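Local atomic coordinates of tryptophane-5-halogenase (Microbispora sp. ATCC PTA-5024, PDB entry 5UAO), a protein that halogenates a tryptophan of the lanthipeptide NAI-107 after translation to give 5-chlorotryptophan, as an FAD-dependent member of the tryptophan halogenase family. Residues A91-H96 and A179-Y184; I105-G110 and P353-G358; L401-R406 and T467-Q472. One frame throughout, in Å; residues are numbered along the deposited sequence.

Interaction 1. Residues A91-H96 and A179-Y184; sequences AEFYQH and ARLVRY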
loop_
_atom_site.group_PDB
_atom_site.type_symbol
_atom_site.label_atom_id
_atom_site.label_comp_id
_atom_site.label_asym_id
_atom_site.label_seq_id
_atom_site.Cartn_x
_atom_site.Cartn_y
_atom_site.Cartn_z
ATOM N N ALA A 91 17.165 -22.307 -20.833
ATOM C CA ALA A 91 17.604 -23.634 -21.234
ATOM C C ALA A 91 18.867 -24.005 -20.453
ATOM O O ALA A 91 19.003 -25.110 -19.906
ATOM C CB ALA A 91 17.836 -23.687 -22.772
ATOM N N GLU A 92 19.779 -23.064 -20.355
ATOM C CA GLU A 92 20.995 -23.255 -19.580
ATOM C C GLU A 92 20.740 -23.483 -18.090
ATOM O O GLU A 92 21.376 -24.313 -17.455
ATOM C CB GLU A 92 21.911 -22.032 -19.722
ATOM C CG GLU A 92 23.327 -22.258 -19.190
ATOM C CD GLU A 92 24.248 -21.051 -19.399
ATOM O OE1 GLU A 92 23.970 -19.952 -18.838
ATOM O OE2 GLU A 92 25.266 -21.232 -20.120
ATOM N N PHE A 93 19.846 -22.704 -17.547
ATOM C CA PHE A 93 19.412 -22.875 -16.136
ATOM C C PHE A 93 18.866 -24.276 -15.924
ATOM O O PHE A 93 19.255 -24.998 -14.955
ATOM C CB PHE A 93 18.389 -21.819 -15.760
ATOM C CG PHE A 93 17.901 -21.913 -14.345
ATOM C CD1 PHE A 93 18.642 -21.396 -13.323
ATOM C CD2 PHE A 93 16.660 -22.495 -14.058
ATOM C CE1 PHE A 93 18.191 -21.456 -12.010
ATOM C CE2 PHE A 93 16.223 -22.562 -12.760
ATOM C CZ PHE A 93 16.995 -22.043 -11.745
ATOM N N TYR A 94 18.016 -24.716 -16.834
ATOM C CA TYR A 94 17.447 -26.042 -16.682
ATOM C C TYR A 94 18.502 -27.139 -16.790
ATOM O O TYR A 94 18.482 -28.176 -16.084
ATOM C CB TYR A 94 16.306 -26.311 -17.668
ATOM C CG TYR A 94 14.930 -25.911 -17.162
ATOM C CD1 TYR A 94 14.627 -24.605 -16.876
ATOM C CD2 TYR A 94 13.916 -26.833 -17.050
ATOM C CE1 TYR A 94 13.387 -24.232 -16.448
ATOM C CE2 TYR A 94 12.648 -26.461 -16.636
ATOM C CZ TYR A 94 12.401 -25.179 -16.306
ATOM O OH TYR A 94 11.135 -24.831 -15.912
ATOM N N GLN A 95 19.450 -26.897 -17.653
ATOM C CA GLN A 95 20.490 -27.858 -17.868
ATOM C C GLN A 95 21.412 -27.962 -16.639
ATOM O O GLN A 95 21.812 -29.029 -16.257
ATOM C CB GLN A 95 21.287 -27.423 -19.127
ATOM C CG GLN A 95 22.454 -28.304 -19.492
ATOM C CD GLN A 95 22.004 -29.728 -19.745
ATOM O OE1 GLN A 95 20.845 -29.971 -20.133
ATOM N NE2 GLN A 95 22.904 -30.684 -19.519
ATOM N N HIS A 96 21.791 -26.840 -16.070
ATOM C CA HIS A 96 22.753 -26.833 -14.990
ATOM C C HIS A 96 22.096 -26.996 -13.645
ATOM O O HIS A 96 22.688 -27.576 -12.738
ATOM C CB HIS A 96 23.507 -25.528 -14.974
ATOM C CG HIS A 96 24.621 -25.465 -15.953
ATOM N ND1 HIS A 96 24.420 -25.453 -17.318
ATOM C CD2 HIS A 96 25.955 -25.400 -15.767
ATOM C CE1 HIS A 96 25.587 -25.390 -17.932
ATOM N NE2 HIS A 96 26.535 -25.369 -17.016
ATOM N N ALA A 179 23.288 -26.939 -3.883
ATOM C CA ALA A 179 24.648 -27.065 -4.376
ATOM C C ALA A 179 24.715 -26.792 -5.903
ATOM O O ALA A 179 25.572 -26.007 -6.310
ATOM C CB ALA A 179 25.286 -28.395 -3.970
ATOM N N ARG A 180 23.765 -27.285 -6.707
ATOM C CA ARG A 180 23.806 -26.994 -8.138
ATOM C C ARG A 180 23.546 -25.552 -8.383
ATOM O O ARG A 180 24.146 -24.992 -9.301
ATOM C CB ARG A 180 22.801 -27.779 -9.007
ATOM C CG ARG A 180 23.167 -29.237 -9.255
ATOM C CD ARG A 180 22.291 -29.894 -10.294
ATOM N NE ARG A 180 20.926 -30.188 -9.821
ATOM C CZ ARG A 180 20.544 -31.303 -9.165
ATOM N NH1 ARG A 180 21.413 -32.243 -8.825
ATOM N NH2 ARG A 180 19.282 -31.484 -8.826
ATOM N N LEU A 181 22.631 -24.936 -7.628
ATOM C CA LEU A 181 22.324 -23.524 -7.867
ATOM C C LEU A 181 23.492 -22.627 -7.635
ATOM O O LEU A 181 23.795 -21.697 -8.455
ATOM C CB LEU A 181 21.136 -23.023 -7.028
ATOM C CG LEU A 181 20.806 -21.535 -7.163
ATOM C CD1 LEU A 181 20.335 -21.181 -8.566
ATOM C CD2 LEU A 181 19.760 -21.135 -6.129
ATOM N N VAL A 182 24.097 -22.808 -6.466
ATOM C CA VAL A 182 25.289 -22.053 -6.139
ATOM C C VAL A 182 26.432 -22.187 -7.144
ATOM O O VAL A 182 27.093 -21.193 -7.433
ATOM C CB VAL A 182 25.766 -22.257 -4.676
ATOM C CG1 VAL A 182 27.026 -21.427 -4.449
ATOM C CG2 VAL A 182 24.710 -21.710 -3.724
ATOM N N ARG A 183 26.678 -23.405 -7.615
ATOM C CA ARG A 183 27.775 -23.655 -8.526
ATOM C C ARG A 183 27.475 -22.878 -9.832
ATOM O O ARG A 183 28.332 -22.250 -10.398
ATOM C CB ARG A 183 27.936 -25.162 -8.780
ATOM C CG ARG A 183 28.998 -25.491 -9.818
ATOM C CD ARG A 183 29.305 -26.971 -9.828
ATOM N NE ARG A 183 29.780 -27.446 -11.130
ATOM C CZ ARG A 183 31.046 -27.396 -11.558
ATOM N NH1 ARG A 183 32.016 -26.872 -10.799
ATOM N NH2 ARG A 183 31.341 -27.878 -12.767
ATOM N N TYR A 184 26.235 -22.945 -10.278
ATOM C CA TYR A 184 25.843 -22.248 -11.479
ATOM C C TYR A 184 25.943 -20.756 -11.387
ATOM O O TYR A 184 26.492 -20.098 -12.265
ATOM C CB TYR A 184 24.411 -22.582 -11.833
ATOM C CG TYR A 184 23.979 -21.875 -13.081
ATOM C CD1 TYR A 184 24.604 -22.151 -14.316
ATOM C CD2 TYR A 184 22.905 -21.035 -13.082
ATOM C CE1 TYR A 184 24.198 -21.518 -15.502
ATOM C CE2 TYR A 184 22.481 -20.420 -14.265
ATOM C CZ TYR A 184 23.116 -20.683 -15.478
ATOM O OH TYR A 184 22.683 -20.080 -16.664
HETATM O O HOH W 1 25.244 -26.302 -11.438
#
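Arg180 brings CB, CG and CD up to the carbonyl oxygen of His96, its CD 3.4 Å from His96 O, which lies near the plane of the guanidinium group at its edge. The chain bends at the CG-CD bond, NE bonding to Val97 O and NH2 forming a salt bridge with Glu291. One water joins the two backbones, donating to Arg180 O at 2.7 Å and to His96 O at 3.1 Å. Leu181 follows, bringing CD1 to 4.1 Å from CE1 of Phe93 at the rim of that ring. Tyr184 has more surface buried here than any other residue of the two segments. Its ring, with CG set opposite the backbone N (chi1 -180°), passes between Phe93 and His96: CE2 meets CD1 of Phe93, while CD1 lies 3.6 Å from CB of His96 and CE1 stands over a face of the imidazole, the two rings oblique with planes at 42°. Tyr184 OH donates to Glu92 OE1 over a short 2.5 Å, meeting it on the anti side and out of the carboxylate plane. The same OE1 takes part in a salt bridge with Arg191, so a phenol and a guanidinium share one carboxylate oxygen. The segments 91-96 and 179-184 run at 132° to each other, closer to antiparallel than to parallel. Helix 178-191 leads into strand 195-208, in the same mixed sheet as strand 31-35, which with helix 39-51 is consistent with a Rossmann-type FAD-binding fold.

Interaction 2. Residues I105-G110 and P353-G358; sequences IRFEWG and PLESSG. With FAD (flavin-adenine dinucleotide), chain E.
Leu354 points its two methyls at the outer end of the Trp109 indole, CD1 3.7 Å and CD2 3.9 Å from CH2, the side chains approaching from opposite directions. Its CG is anti to the backbone N (chi1 -162°), which sends the branch away from the flavin and toward the strand. Glu355 does otherwise: its chain folds at chi2 (-78°) and turns the carboxylate back across two strand residues. OE1 lies 3.6 Å from CD1 of Ile105, a methyl that sits 3.4 Å from Leu354 O, and OE2 meets CZ of Phe107 at 3.7 Å, at the edge of that ring, near its plane. OE2 is also bonded to His404 NE2, and Trp109 NE1 to His404 O. On the strand side, CG2 of Ile105 lies over a face of Phe107, whose CD1 lies over a face of Trp109. On either side of Leu354 and Glu355 in sequence, two residues of the FAD pocket meet the flavin, CB of Pro353 3.1 Å from N5 and CB of Ser356 3.6 Å from N3. The loop runs from strand 349-350 to helix 358-372, with helix 383-406 against Leu354 and Glu355, while strand 104-108 lies between strands 116-119 and 274-279 of its sheet.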
loop_
_atom_site.group_PDB
_atom_site.type_symbol
_atom_site.label_atom_id
_atom_site.label_comp_id
_atom_site.label_asym_id
_atom_site.label_seq_id
_atom_site.Cartn_x
_atom_site.Cartn_y
_atom_site.Cartn_z
ATOM N N ILE A 105 2.016 -25.193 -1.933
ATOM C CA ILE A 105 2.381 -25.940 -0.764
ATOM C C ILE A 105 1.194 -26.839 -0.353
ATOM O O ILE A 105 0.032 -26.386 -0.257
ATOM C CB ILE A 105 2.720 -25.023 0.423
ATOM C CG1 ILE A 105 3.896 -24.111 0.099
ATOM C CG2 ILE A 105 2.943 -25.861 1.655
ATOM C CD1 ILE A 105 4.212 -23.015 1.093
ATOM N N ARG A 106 1.511 -28.111 -0.160
ATOM C CA ARG A 106 0.619 -29.021 0.504
ATOM C C ARG A 106 0.821 -29.041 1.998
ATOM O O ARG A 106 1.835 -29.581 2.514
ATOM C CB ARG A 106 0.835 -30.421 -0.024
ATOM C CG ARG A 106 -0.174 -31.423 0.469
ATOM C CD ARG A 106 -0.006 -32.842 -0.095
ATOM N NE ARG A 106 -1.012 -33.593 0.644
ATOM C CZ ARG A 106 -0.798 -34.257 1.783
ATOM N NH1 ARG A 106 0.422 -34.444 2.286
ATOM N NH2 ARG A 106 -1.835 -34.787 2.397
ATOM N N PHE A 107 -0.237 -28.692 2.696
ATOM C CA PHE A 107 -0.200 -28.543 4.144
ATOM C C PHE A 107 -0.853 -29.740 4.864
ATOM O O PHE A 107 -2.092 -29.866 4.851
ATOM C CB PHE A 107 -0.939 -27.257 4.525
ATOM C CG PHE A 107 -0.129 -26.005 4.432
ATOM C CD1 PHE A 107 0.814 -25.720 5.402
ATOM C CD2 PHE A 107 -0.314 -25.090 3.386
ATOM C CE1 PHE A 107 1.600 -24.590 5.338
ATOM C CE2 PHE A 107 0.447 -23.946 3.332
ATOM C CZ PHE A 107 1.425 -23.700 4.290
ATOM N N GLU A 108 -0.037 -30.624 5.465
ATOM C CA GLU A 108 -0.572 -31.675 6.340
ATOM C C GLU A 108 -0.597 -31.027 7.737
ATOM O O GLU A 108 0.348 -31.070 8.519
ATOM C CB GLU A 108 0.229 -32.964 6.413
ATOM C CG GLU A 108 0.724 -33.489 5.124
ATOM C CD GLU A 108 1.335 -34.874 5.379
ATOM O OE1 GLU A 108 2.568 -35.077 5.085
ATOM O OE2 GLU A 108 0.603 -35.706 6.016
ATOM N N TRP A 109 -1.709 -30.383 7.987
ATOM C CA TRP A 109 -1.759 -29.298 8.916
ATOM C C TRP A 109 -3.212 -29.031 9.289
ATOM O O TRP A 109 -4.092 -29.096 8.434
ATOM C CB TRP A 109 -1.222 -28.057 8.180
ATOM C CG TRP A 109 -0.632 -26.942 9.031
ATOM C CD1 TRP A 109 -1.303 -25.896 9.644
ATOM C CD2 TRP A 109 0.775 -26.695 9.270
ATOM N NE1 TRP A 109 -0.391 -25.062 10.283
ATOM C CE2 TRP A 109 0.879 -25.533 10.070
ATOM C CE3 TRP A 109 1.935 -27.372 8.936
ATOM C CZ2 TRP A 109 2.098 -25.044 10.490
ATOM C CZ3 TRP A 109 3.148 -26.866 9.326
ATOM C CH2 TRP A 109 3.239 -25.734 10.115
ATOM N N GLY A 110 -3.436 -28.614 10.537
ATOM C CA GLY A 110 -4.768 -28.416 11.015
ATOM C C GLY A 110 -5.521 -29.717 11.261
ATOM O O GLY A 110 -4.935 -30.830 11.212
ATOM N N PRO A 353 11.386 -21.441 6.912
ATOM C CA PRO A 353 10.981 -21.517 5.532
ATOM C C PRO A 353 9.601 -22.043 5.312
ATOM O O PRO A 353 9.307 -22.597 4.241
ATOM C CB PRO A 353 12.030 -22.458 4.933
ATOM C CG PRO A 353 12.271 -23.396 6.091
ATOM C CD PRO A 353 12.403 -22.464 7.231
ATOM N N LEU A 354 8.669 -21.797 6.219
ATOM C CA LEU A 354 7.292 -22.312 6.003
ATOM C C LEU A 354 6.533 -21.771 4.725
ATOM O O LEU A 354 5.588 -22.376 4.142
ATOM C CB LEU A 354 6.536 -22.070 7.305
ATOM C CG LEU A 354 5.247 -22.788 7.625
ATOM C CD1 LEU A 354 5.314 -24.285 7.458
ATOM C CD2 LEU A 354 4.940 -22.436 9.081
ATOM N N GLU A 355 6.887 -20.596 4.295
ATOM C CA GLU A 355 6.281 -20.013 3.044
ATOM C C GLU A 355 7.300 -19.672 1.947
ATOM O O GLU A 355 7.005 -18.887 1.023
ATOM C CB GLU A 355 5.459 -18.784 3.428
ATOM C CG GLU A 355 4.172 -19.145 4.149
ATOM C CD GLU A 355 3.078 -19.641 3.220
ATOM O OE1 GLU A 355 3.303 -19.629 1.976
ATOM O OE2 GLU A 355 2.040 -20.132 3.728
ATOM N N SER A 356 8.509 -20.231 2.097
ATOM C CA SER A 356 9.736 -19.859 1.329
ATOM C C SER A 356 9.864 -18.430 0.872
ATOM O O SER A 356 9.839 -18.098 -0.300
ATOM C CB SER A 356 9.959 -20.770 0.137
ATOM O OG SER A 356 8.769 -21.096 -0.427
ATOM N N SER A 357 9.937 -17.569 1.841
ATOM C CA SER A 357 10.130 -16.178 1.594
ATOM C C SER A 357 11.612 -15.782 1.534
ATOM O O SER A 357 11.898 -14.660 1.226
ATOM C CB SER A 357 9.503 -15.417 2.756
ATOM O OG SER A 357 9.871 -16.034 3.954
ATOM N N GLY A 358 12.562 -16.661 1.872
ATOM C CA GLY A 358 13.986 -16.267 1.961
ATOM C C GLY A 358 14.544 -15.634 0.691
ATOM O O GLY A 358 15.030 -14.489 0.723
HETATM P PA FAD E . 25.038 -18.030 3.943
HETATM O O1A FAD E . 24.544 -19.087 2.955
HETATM O O2A FAD E . 25.153 -18.301 5.455
HETATM O O5B FAD E . 26.407 -17.384 3.399
HETATM C C5B FAD E . 27.301 -16.599 4.161
HETATM C C4B FAD E . 28.549 -16.392 3.321
HETATM O O4B FAD E . 29.245 -15.409 4.092
HETATM C C3B FAD E . 29.505 -17.587 3.137
HETATM O O3B FAD E . 30.078 -17.671 1.737
HETATM C C2B FAD E . 30.623 -17.310 4.148
HETATM O O2B FAD E . 31.946 -17.896 3.816
HETATM C C1B FAD E . 30.627 -15.781 4.136
HETATM N N9A FAD E . 31.299 -15.230 5.337
HETATM C C8A FAD E . 30.826 -15.245 6.618
HETATM N N7A FAD E . 31.721 -14.625 7.436
HETATM C C5A FAD E . 32.768 -14.243 6.663
HETATM C C6A FAD E . 34.053 -13.607 6.925
HETATM N N6A FAD E . 34.374 -13.229 8.198
HETATM N N1A FAD E . 34.839 -13.373 5.885
HETATM C C2A FAD E . 34.519 -13.713 4.621
HETATM N N3A FAD E . 33.370 -14.322 4.327
HETATM C C4A FAD E . 32.485 -14.604 5.302
HETATM N N1 FAD E . 14.974 -19.676 1.589
HETATM C C2 FAD E . 14.126 -19.940 0.539
HETATM O O2 FAD E . 13.933 -19.069 -0.370
HETATM N N3 FAD E . 13.485 -21.135 0.430
HETATM C C4 FAD E . 13.629 -22.135 1.323
HETATM O O4 FAD E . 12.971 -23.206 1.139
HETATM C C4X FAD E . 14.549 -21.899 2.486
HETATM N N5 FAD E . 14.732 -22.802 3.490
HETATM C C5X FAD E . 15.562 -22.570 4.534
HETATM C C6 FAD E . 15.701 -23.537 5.521
HETATM C C7 FAD E . 16.512 -23.326 6.622
HETATM C C7M FAD E . 16.708 -24.357 7.694
HETATM C C8 FAD E . 17.284 -22.091 6.725
HETATM C C8M FAD E . 18.180 -21.881 7.929
HETATM C C9 FAD E . 17.141 -21.121 5.748
HETATM C C9A FAD E . 16.296 -21.274 4.647
HETATM N N10 FAD E . 16.128 -20.260 3.640
HETATM C C10 FAD E . 15.235 -20.573 2.566
HETATM C "C1'" FAD E . 16.863 -18.961 3.556
HETATM C "C2'" FAD E . 17.962 -19.249 2.424
HETATM O "O2'" FAD E . 18.571 -20.439 2.908
HETATM C "C3'" FAD E . 19.348 -18.588 2.095
HETATM O "O3'" FAD E . 20.358 -19.284 1.272
HETATM C "C4'" FAD E . 20.218 -18.714 3.311
HETATM O "O4'" FAD E . 19.467 -19.257 4.439
HETATM C "C5'" FAD E . 20.919 -17.362 3.446
HETATM O "O5'" FAD E . 21.874 -17.204 2.437
HETATM P P FAD E . 23.084 -16.181 2.845
HETATM O O1P FAD E . 22.532 -14.975 3.474
HETATM O O2P FAD E . 23.807 -16.029 1.513
HETATM O O3P FAD E . 23.997 -16.769 3.987
#

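Interaction 3. Residues L401-R406 and T467-Q472; sequences LSIHYR and TLLLGQ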
loop_
_atom_site.group_PDB
_atom_site.type_symbol
_atom_site.label_atom_id
_atom_site.label_comp_id
_atom_site.label_asym_id
_atom_site.label_seq_id
_atom_site.Cartn_x
_atom_site.Cartn_y
_atom_site.Cartn_z
ATOM N N LEU A 401 3.171 -15.813 9.101
ATOM C CA LEU A 401 3.639 -17.058 9.638
ATOM C C LEU A 401 3.032 -17.327 11.013
ATOM O O LEU A 401 2.801 -18.503 11.356
ATOM C CB LEU A 401 5.158 -17.135 9.759
ATOM C CG LEU A 401 5.889 -17.116 8.397
ATOM C CD1 LEU A 401 7.399 -17.173 8.607
ATOM C CD2 LEU A 401 5.487 -18.332 7.623
ATOM N N SER A 402 2.853 -16.271 11.812
ATOM C CA SER A 402 2.306 -16.452 13.183
ATOM C C SER A 402 0.954 -17.226 13.165
ATOM O O SER A 402 0.690 -18.036 14.038
ATOM C CB SER A 402 2.149 -15.079 13.899
ATOM O OG SER A 402 0.949 -14.316 13.610
ATOM N N ILE A 403 0.109 -16.973 12.173
ATOM C CA ILE A 403 -1.190 -17.646 12.116
ATOM C C ILE A 403 -1.077 -19.079 11.633
ATOM O O ILE A 403 -2.063 -19.797 11.751
ATOM C CB ILE A 403 -2.257 -16.840 11.337
ATOM C CG1 ILE A 403 -1.913 -16.734 9.856
ATOM C CG2 ILE A 403 -2.369 -15.479 11.916
ATOM C CD1 ILE A 403 -3.047 -17.011 8.966
ATOM N N HIS A 404 0.071 -19.501 11.053
ATOM C CA HIS A 404 0.280 -20.932 10.735
ATOM C C HIS A 404 0.448 -21.726 12.041
ATOM O O HIS A 404 0.146 -22.924 12.117
ATOM C CB HIS A 404 1.524 -21.181 9.915
ATOM C CG HIS A 404 1.522 -20.562 8.544
ATOM N ND1 HIS A 404 1.300 -19.230 8.311
ATOM C CD2 HIS A 404 1.770 -21.105 7.335
ATOM C CE1 HIS A 404 1.414 -18.969 7.014
ATOM N NE2 HIS A 404 1.732 -20.088 6.407
ATOM N N TYR A 405 0.968 -21.062 13.085
ATOM C CA TYR A 405 1.221 -21.696 14.360
ATOM C C TYR A 405 0.083 -21.641 15.346
ATOM O O TYR A 405 -0.271 -22.669 15.935
ATOM C CB TYR A 405 2.502 -21.138 15.030
ATOM C CG TYR A 405 3.770 -21.812 14.522
ATOM C CD1 TYR A 405 4.164 -23.046 15.014
ATOM C CD2 TYR A 405 4.519 -21.236 13.481
ATOM C CE1 TYR A 405 5.275 -23.657 14.538
ATOM C CE2 TYR A 405 5.641 -21.826 13.009
ATOM C CZ TYR A 405 5.996 -23.044 13.541
ATOM O OH TYR A 405 7.060 -23.650 13.087
ATOM N N ARG A 406 -0.545 -20.469 15.485
ATOM C CA ARG A 406 -1.586 -20.239 16.488
ATOM C C ARG A 406 -2.785 -21.162 16.280
ATOM O O ARG A 406 -3.477 -21.493 17.255
ATOM C CB ARG A 406 -2.071 -18.796 16.351
ATOM C CG ARG A 406 -3.123 -18.361 17.353
ATOM C CD ARG A 406 -2.466 -18.128 18.677
ATOM N NE ARG A 406 -3.426 -18.061 19.753
ATOM C CZ ARG A 406 -3.302 -17.263 20.822
ATOM N NH1 ARG A 406 -2.281 -16.426 20.952
ATOM N NH2 ARG A 406 -4.221 -17.274 21.759
ATOM N N THR A 467 -6.520 -18.670 2.874
ATOM C CA THR A 467 -6.351 -20.100 2.650
ATOM C C THR A 467 -5.882 -20.766 3.925
ATOM O O THR A 467 -6.393 -21.811 4.285
ATOM C CB THR A 467 -5.397 -20.391 1.474
ATOM O OG1 THR A 467 -5.905 -19.767 0.305
ATOM C CG2 THR A 467 -5.205 -21.870 1.234
ATOM N N LEU A 468 -4.943 -20.138 4.624
ATOM C CA LEU A 468 -4.395 -20.671 5.844
ATOM C C LEU A 468 -5.447 -20.720 6.922
ATOM O O LEU A 468 -5.543 -21.704 7.628
ATOM C CB LEU A 468 -3.158 -19.871 6.365
ATOM C CG LEU A 468 -1.868 -20.510 5.900
ATOM C CD1 LEU A 468 -1.608 -21.914 6.502
ATOM C CD2 LEU A 468 -1.839 -20.613 4.396
ATOM N N LEU A 469 -6.282 -19.692 7.006
ATOM C CA LEU A 469 -7.251 -19.633 8.101
ATOM C C LEU A 469 -8.451 -20.638 7.851
ATOM O O LEU A 469 -8.836 -21.413 8.711
ATOM C CB LEU A 469 -7.723 -18.189 8.255
ATOM C CG LEU A 469 -6.733 -17.185 8.851
ATOM C CD1 LEU A 469 -7.437 -15.809 8.853
ATOM C CD2 LEU A 469 -6.466 -17.560 10.265
ATOM N N LEU A 470 -8.911 -20.711 6.624
ATOM C CA LEU A 470 -10.008 -21.634 6.288
ATOM C C LEU A 470 -9.482 -23.065 6.246
ATOM O O LEU A 470 -10.167 -24.030 6.642
ATOM C CB LEU A 470 -10.603 -21.232 4.914
ATOM C CG LEU A 470 -11.371 -19.912 4.886
ATOM C CD1 LEU A 470 -11.487 -19.550 3.445
ATOM C CD2 LEU A 470 -12.724 -20.020 5.558
ATOM N N GLY A 471 -8.249 -23.228 5.781
ATOM C CA GLY A 471 -7.628 -24.585 5.822
ATOM C C GLY A 471 -7.544 -25.164 7.192
ATOM O O GLY A 471 -7.697 -26.382 7.405
ATOM N N GLN A 472 -7.255 -24.300 8.139
ATOM C CA GLN A 472 -7.138 -24.666 9.550
ATOM C C GLN A 472 -8.458 -24.575 10.350
ATOM O O GLN A 472 -8.441 -24.758 11.587
ATOM C CB GLN A 472 -6.061 -23.768 10.207
ATOM C CG GLN A 472 -4.636 -24.111 9.843
ATOM C CD GLN A 472 -3.664 -23.090 10.450
ATOM O OE1 GLN A 472 -3.666 -21.884 10.127
ATOM N NE2 GLN A 472 -2.888 -23.545 11.333
#
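Ile403, Leu468 and His404 carry this contact between segments of helices 383-406 and 461-471 that run almost parallel, their axes 5° apart in direction and 9.9 Å apart at closest approach. Ile403 reaches over with its terminal methyl. CD1 lies 3.9 Å from CB of Leu468 and 3.7 Å from CG of Leu469, whose CD2 it also touches, so that the methyl fits between two consecutive leucines. Getting there has a price in torsion: CG1 takes the crowded position between the backbone N and the carbonyl carbon, and chi2, at 134°, is far from a staggered value. Leu468 answers from the other helix by placing its branch over the His404 imidazole. Its CG makes a CH-pi contact 3.8 Å from the ring centroid and only 18° off the ring normal, and CD1 comes to 3.6 Å from CD2 of the histidine. The opposite face of the imidazole meets CD2 of Leu401, a turn earlier on the same helix, so the ring is held flat between two leucines. Its nitrogens are engaged as well, ND1 with Phe400 O and NE2 with Glu355, which together fix the rotation of the ring. Replacing this histidine by an alanine would take away the imidazole, which is likely to open a gap between Leu401 and Leu468 and leave the buried Glu355 carboxylate without its partner. Farther along, Gln472, the first residue beyond helix 461-471, sends its side chain toward the carbonyls of Ile403 and His404. Leu469 also packs on Leu432 and Phe435 of helix 429-437. This packing is part of the mainly helical C-terminal region, which probably corresponds to the helical part of related tryptophan halogenases.

Along the chain, interactions 1 and 2 interleave, since 105-110 falls between 91-96 and 179-184, and interaction 3 follows both. Interaction 1 lies apart, its nearest atoms about 10 Å from those of interaction 2; its centre is 25 Å from that of interaction 2 and 34 Å from that of interaction 3, across the centre of the chain from the latter. Interactions 2 and 3 are neighbours, centres 10 Å apart, and meet at His404. Within the loop 353-358, Leu354 and Glu355 face helix 383-406 while the residues flanking them face the flavin, so that the loop lies between the cofactor site and the C-terminal helices, next to strand 104-108.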